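Local atomic coordinates of hypothetical glycoside hydrolase (Parabacteroides distasonis, PDB entry 3TAW), a protein that is of unestablished function but probably belongs to the five-bladed beta-propeller enzymes that act on carbohydrates. Residues 65-70 against 79-84. Sequence-based numbering, arbitrary orientation.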
loop_
_atom_site.group_PDB
_atom_site.type_symbol
_atom_site.label_atom_id
_atom_site.label_comp_id
_atom_site.label_asym_id
_atom_site.label_seq_id
_atom_site.Cartn_x
_atom_site.Cartn_y
_atom_site.Cartn_z
HETATM N N MSE A 65 -4.180 -8.703 -4.244
HETATM C CA MSE A 65 -3.986 -8.131 -5.571
HETATM C C MSE A 65 -2.556 -7.614 -5.638
HETATM O O MSE A 65 -2.221 -6.552 -5.114
HETATM C CB MSE A 65 -5.047 -7.057 -5.868
HETATM C CG MSE A 65 -6.432 -7.666 -5.971
HETATM SE SE MSE A 65 -7.790 -6.417 -6.599
HETATM C CE MSE A 65 -7.178 -5.928 -8.354
ATOM N N TYR A 66 -1.698 -8.410 -6.248
ATOM C CA TYR A 66 -0.262 -8.122 -6.249
ATOM C C TYR A 66 0.143 -7.262 -7.431
ATOM O O TYR A 66 -0.441 -7.332 -8.523
ATOM C CB TYR A 66 0.544 -9.410 -6.190
ATOM C CG TYR A 66 0.215 -10.441 -7.255
ATOM C CD1 TYR A 66 -0.798 -11.378 -7.062
ATOM C CD2 TYR A 66 0.936 -10.503 -8.438
ATOM C CE1 TYR A 66 -1.093 -12.361 -8.031
ATOM C CE2 TYR A 66 0.664 -11.452 -9.397
ATOM C CZ TYR A 66 -0.377 -12.390 -9.194
ATOM O OH TYR A 66 -0.645 -13.356 -10.124
ATOM N N ARG A 67 1.152 -6.426 -7.209
ATOM C CA ARG A 67 1.734 -5.650 -8.279
ATOM C C ARG A 67 2.598 -6.572 -9.101
ATOM O O ARG A 67 3.524 -7.158 -8.576
ATOM C CB ARG A 67 2.578 -4.502 -7.734
ATOM C CG ARG A 67 3.198 -3.648 -8.840
ATOM C CD ARG A 67 4.081 -2.549 -8.262
ATOM N NE ARG A 67 4.917 -1.921 -9.270
ATOM C CZ ARG A 67 5.779 -0.928 -9.039
ATOM N NH1 ARG A 67 5.914 -0.404 -7.822
ATOM N NH2 ARG A 67 6.512 -0.450 -10.036
ATOM N N ALA A 68 2.279 -6.720 -10.385
ATOM C CA ALA A 68 3.035 -7.597 -11.267
ATOM C C ALA A 68 3.693 -6.755 -12.349
ATOM O O ALA A 68 3.065 -5.876 -12.921
ATOM C CB ALA A 68 2.122 -8.634 -11.922
ATOM N N GLU A 69 4.959 -7.035 -12.617
ATOM C CA GLU A 69 5.677 -6.344 -13.666
ATOM C C GLU A 69 6.115 -7.299 -14.757
ATOM O O GLU A 69 6.583 -8.408 -14.480
ATOM C CB GLU A 69 6.893 -5.624 -13.096
ATOM C CG GLU A 69 6.567 -4.314 -12.393
ATOM C CD GLU A 69 7.812 -3.559 -11.932
ATOM O OE1 GLU A 69 8.837 -4.229 -11.649
ATOM O OE2 GLU A 69 7.765 -2.299 -11.875
ATOM N N ASP A 70 5.933 -6.862 -15.995
ATOM C CA ASP A 70 6.494 -7.572 -17.135
ATOM C C ASP A 70 7.985 -7.249 -17.323
ATOM O O ASP A 70 8.576 -6.489 -16.540
ATOM C CB ASP A 70 5.655 -7.322 -18.385
ATOM C CG ASP A 70 5.618 -5.866 -18.824
ATOM O OD1 ASP A 70 6.579 -5.100 -18.573
ATOM O OD2 ASP A 70 4.637 -5.511 -19.492
ATOM N N ARG A 79 9.074 -0.477 -16.579
ATOM C CA ARG A 79 8.256 -1.502 -17.262
ATOM C C ARG A 79 6.762 -1.204 -17.059
ATOM O O ARG A 79 6.408 -0.046 -16.874
ATOM C CB ARG A 79 8.672 -2.907 -16.805
ATOM C CG ARG A 79 8.680 -3.171 -15.315
ATOM C CD ARG A 79 10.071 -2.920 -14.649
ATOM N NE ARG A 79 11.019 -3.911 -15.139
ATOM C CZ ARG A 79 11.253 -5.106 -14.595
ATOM N NH1 ARG A 79 10.672 -5.510 -13.449
ATOM N NH2 ARG A 79 12.096 -5.914 -15.205
ATOM N N THR A 80 5.886 -2.202 -17.168
ATOM C CA THR A 80 4.457 -1.972 -16.987
ATOM C C THR A 80 3.976 -2.783 -15.802
ATOM O O THR A 80 4.209 -3.998 -15.738
ATOM C CB THR A 80 3.626 -2.333 -18.239
ATOM O OG1 THR A 80 4.117 -1.595 -19.366
ATOM C CG2 THR A 80 2.127 -2.009 -18.028
ATOM N N SER A 81 3.281 -2.108 -14.881
ATOM C CA SER A 81 2.681 -2.749 -13.711
ATOM C C SER A 81 1.198 -2.990 -13.953
ATOM O O SER A 81 0.517 -2.159 -14.551
ATOM C CB SER A 81 2.851 -1.869 -12.463
ATOM O OG SER A 81 4.216 -1.781 -12.059
ATOM N N ARG A 82 0.740 -4.167 -13.547
ATOM C CA ARG A 82 -0.645 -4.599 -13.614
ATOM C C ARG A 82 -0.919 -5.351 -12.302
ATOM O O ARG A 82 0.024 -5.788 -11.622
ATOM C CB ARG A 82 -0.863 -5.513 -14.835
ATOM C CG ARG A 82 -0.530 -4.827 -16.155
ATOM C CD ARG A 82 -0.737 -5.748 -17.349
ATOM N NE ARG A 82 -0.387 -5.129 -18.621
ATOM C CZ ARG A 82 0.833 -5.120 -19.161
ATOM N NH1 ARG A 82 1.879 -5.635 -18.528
ATOM N NH2 ARG A 82 1.027 -4.559 -20.349
ATOM N N LEU A 83 -2.189 -5.479 -11.924
ATOM C CA LEU A 83 -2.525 -6.136 -10.688
ATOM C C LEU A 83 -3.110 -7.516 -10.916
ATOM O O LEU A 83 -4.103 -7.673 -11.632
ATOM C CB LEU A 83 -3.546 -5.303 -9.901
ATOM C CG LEU A 83 -3.193 -3.845 -9.671
ATOM C CD1 LEU A 83 -4.217 -3.179 -8.784
ATOM C CD2 LEU A 83 -1.733 -3.641 -9.135
ATOM N N GLY A 84 -2.511 -8.483 -10.251
ATOM C CA GLY A 84 -2.992 -9.855 -10.224
ATOM C C GLY A 84 -4.121 -10.038 -9.244
ATOM O O GLY A 84 -4.481 -9.116 -8.503
HETATM O O HOH W 1 7.939 -0.300 -13.788
HETATM O O HOH W 2 3.753 -3.668 -21.125
#
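Arg79 bends back over Glu69 and Asp70 where strands 61-69 and 81-88, the middle pair of a four-stranded antiparallel sheet consistent with a propeller blade, meet their connecting loop. Its chain turns at CG and CD, and the guanidinium lays one face on Asp70 O. In the plane of that group, Arg79 NH1 meets Glu69 OE1 at 2.9 Å in a salt bridge, although the carboxylate is approached from above its own plane. NH1 also pairs with Asp49, and NE is bonded to Ala73 O; a water joins Glu69 OE2 to Arg79 N. Thr80 N donates to Asp70 OD1 (3.3 Å), which Ser72 OG also reaches. Ser81 lies across from Glu69 in a non-hydrogen-bonded pair, and its OG receives Arg67 NE at 2.9 Å, tilted 24° from the guanidinium plane. Arg67 reaches this hydroxyl on an extended chain, its CG turned opposite the backbone N (chi1 -179°); NH2 meets Glu69 OE2 in a salt bridge whose hydrogen bond is weak, and NH1 forms another with Asp120. Arg82 and Ala68, a hydrogen-bonded pair, exchange two backbone bonds and turn their side chains to the other face. Arg82 NH1 meets Asp70 OD2 in a salt bridge (2.9 Å, 170° at the hydrogen), while Thr80 CG2 covers the guanidinium; a second water links Asp70 OD2, Arg82 NH2 and Thr80 OG1, also bonded to Pro115 O. Leu83 CB touches Met65 CE at 4.0 Å. Gly84 N bonds to Tyr66 O, and Gly84 CA sits over the Tyr66 ring in a CH-pi contact. Arg67 and Arg79 both pair with Glu69, while Arg82 pairs with Asp70, so both buried carboxylates are probably stabilised as anions.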